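Tail assembly chaperone (Enterobacteria phage HK97, PDB 2OB9) probably acts as a chaperone in phage tail assembly and forms a spiral structure. Local coordinates at residues V73-D78 against R107-A112. Sequence-based numbering, arbitrary orientation.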
loop_
_atom_site.group_PDB
_atom_site.type_symbol
_atom_site.label_atom_id
_atom_site.label_comp_id
_atom_site.label_asym_id
_atom_site.label_seq_id
_atom_site.Cartn_x
_atom_site.Cartn_y
_atom_site.Cartn_z
ATOM N N VAL A 73 9.957 -10.470 -26.639
ATOM C CA VAL A 73 10.103 -11.646 -27.518
ATOM C C VAL A 73 8.959 -12.670 -27.388
ATOM O O VAL A 73 8.608 -13.280 -28.367
ATOM C CB VAL A 73 11.557 -12.285 -27.615
ATOM C CG1 VAL A 73 12.654 -11.359 -27.143
ATOM C CG2 VAL A 73 11.623 -13.689 -27.047
ATOM N N VAL A 74 8.365 -12.787 -26.189
ATOM C CA VAL A 74 7.240 -13.677 -25.853
ATOM C C VAL A 74 5.972 -13.289 -26.564
ATOM O O VAL A 74 5.243 -14.155 -27.077
ATOM C CB VAL A 74 6.987 -13.701 -24.303
ATOM C CG1 VAL A 74 5.484 -13.973 -23.922
ATOM C CG2 VAL A 74 7.912 -14.678 -23.647
ATOM N N LEU A 75 5.686 -11.996 -26.584
ATOM C CA LEU A 75 4.603 -11.504 -27.389
ATOM C C LEU A 75 4.915 -11.735 -28.865
ATOM O O LEU A 75 4.026 -12.075 -29.643
ATOM C CB LEU A 75 4.309 -10.004 -27.114
ATOM C CG LEU A 75 3.331 -9.596 -26.037
ATOM C CD1 LEU A 75 3.063 -8.085 -26.076
ATOM C CD2 LEU A 75 2.042 -10.394 -26.177
ATOM N N PHE A 76 6.158 -11.496 -29.270
ATOM C CA PHE A 76 6.528 -11.624 -30.704
ATOM C C PHE A 76 6.273 -13.005 -31.294
ATOM O O PHE A 76 5.730 -13.167 -32.411
ATOM C CB PHE A 76 7.993 -11.234 -30.945
ATOM C CG PHE A 76 8.457 -11.499 -32.369
ATOM C CD1 PHE A 76 8.089 -10.647 -33.412
ATOM C CD2 PHE A 76 9.256 -12.612 -32.670
ATOM C CE1 PHE A 76 8.514 -10.894 -34.732
ATOM C CE2 PHE A 76 9.677 -12.861 -34.004
ATOM C CZ PHE A 76 9.318 -11.990 -35.009
ATOM N N ILE A 77 6.724 -13.997 -30.551
ATOM C CA ILE A 77 6.585 -15.362 -30.921
ATOM C C ILE A 77 5.109 -15.713 -31.100
ATOM O O ILE A 77 4.765 -16.541 -31.913
ATOM C CB ILE A 77 7.252 -16.199 -29.865
ATOM C CG1 ILE A 77 8.756 -16.244 -30.122
ATOM C CG2 ILE A 77 6.631 -17.572 -29.744
ATOM C CD1 ILE A 77 9.535 -16.572 -28.839
ATOM N N ASP A 78 4.250 -15.041 -30.354
ATOM C CA ASP A 78 2.857 -15.323 -30.382
ATOM C C ASP A 78 2.132 -14.602 -31.505
ATOM O O ASP A 78 1.165 -15.116 -32.070
ATOM C CB ASP A 78 2.250 -14.933 -29.043
ATOM C CG ASP A 78 0.821 -15.438 -28.891
ATOM O OD1 ASP A 78 0.625 -16.680 -28.827
ATOM O OD2 ASP A 78 -0.075 -14.568 -28.851
ATOM N N ARG A 107 9.648 -4.103 -34.746
ATOM C CA ARG A 107 8.725 -3.313 -35.593
ATOM C C ARG A 107 7.512 -4.163 -36.016
ATOM O O ARG A 107 6.420 -3.655 -36.189
ATOM C CB ARG A 107 9.463 -2.831 -36.839
ATOM C CG ARG A 107 8.621 -1.949 -37.761
ATOM C CD ARG A 107 9.286 -1.616 -39.147
ATOM N NE ARG A 107 9.535 -2.784 -40.036
ATOM C CZ ARG A 107 8.580 -3.446 -40.700
ATOM N NH1 ARG A 107 7.293 -3.095 -40.569
ATOM N NH2 ARG A 107 8.909 -4.467 -41.502
ATOM N N LEU A 108 7.717 -5.469 -36.180
ATOM C CA LEU A 108 6.604 -6.385 -36.461
ATOM C C LEU A 108 5.740 -6.594 -35.210
ATOM O O LEU A 108 4.522 -6.612 -35.323
ATOM C CB LEU A 108 7.095 -7.736 -37.059
ATOM C CG LEU A 108 7.597 -7.697 -38.513
ATOM C CD1 LEU A 108 8.205 -9.017 -38.911
ATOM C CD2 LEU A 108 6.474 -7.321 -39.517
ATOM N N LEU A 109 6.350 -6.714 -34.031
ATOM C CA LEU A 109 5.586 -6.723 -32.803
ATOM C C LEU A 109 4.657 -5.502 -32.674
ATOM O O LEU A 109 3.462 -5.676 -32.378
ATOM C CB LEU A 109 6.475 -6.857 -31.574
ATOM C CG LEU A 109 5.847 -6.863 -30.158
ATOM C CD1 LEU A 109 4.701 -7.894 -30.043
ATOM C CD2 LEU A 109 6.923 -7.202 -29.105
ATOM N N LYS A 110 5.196 -4.293 -32.880
ATOM C CA LYS A 110 4.405 -3.060 -32.791
ATOM C C LYS A 110 3.222 -3.035 -33.736
ATOM O O LYS A 110 2.124 -2.730 -33.336
ATOM C CB LYS A 110 5.275 -1.813 -33.001
ATOM C CG LYS A 110 5.947 -1.376 -31.717
ATOM C CD LYS A 110 7.059 -0.405 -31.974
ATOM C CE LYS A 110 7.858 -0.146 -30.700
ATOM N NZ LYS A 110 7.225 0.896 -29.828
ATOM N N GLN A 111 3.471 -3.338 -35.000
ATOM C CA GLN A 111 2.447 -3.468 -36.007
ATOM C C GLN A 111 1.358 -4.437 -35.505
ATOM O O GLN A 111 0.177 -4.098 -35.570
ATOM C CB GLN A 111 3.094 -3.945 -37.306
ATOM C CG GLN A 111 2.619 -3.251 -38.565
ATOM C CD GLN A 111 3.342 -3.719 -39.830
ATOM O OE1 GLN A 111 2.799 -3.629 -40.941
ATOM N NE2 GLN A 111 4.564 -4.205 -39.673
ATOM N N ALA A 112 1.745 -5.600 -34.950
ATOM C CA ALA A 112 0.752 -6.557 -34.396
ATOM C C ALA A 112 -0.096 -5.990 -33.233
ATOM O O ALA A 112 -1.321 -6.192 -33.189
ATOM C CB ALA A 112 1.403 -7.871 -33.980
#
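Leu109 of helix 103-113 reaches across to Leu75 and Phe76 of helix 61-79, and it gives up more area to the contact than any other residue. The touching is done by one methyl branch. Leu109 CD1 lies 3.6 Å from Leu75 CB, and the same methyl sits 4.0 Å from Phe76 N, against the backbone of the helix. The side chain leaves its own helix with CG opposite the backbone N (chi1 179°), and this torsion together with chi2 (51°) brings CD1 to Leu75 and Phe76. Phe76 answers from the other helix. Its ring meets helix 103-113 with its edge, and Leu108 CB lies near the ring plane, 4.2 Å from Phe76 CE1. Leu109 N also sits at that edge. All four residues are buried, and the contact between them is apolar. The backbones come closest at Phe76 and Leu109, whose CA atoms are 5.4 Å apart. The axes of segments 73-78 and 107-112 approach to 9.5 Å, with their directions 69° apart, so the helices share a small patch. Around it, Trp43 and Trp46 of helix 40-49 pack on Leu75, and His105 meets the Phe76 ring. Leu109 also touches Ala119 of a second subunit. The arrangement is a steep helix-helix crossing in the hydrophobic core of the tail assembly chaperone fold, joining its long helix to its last one.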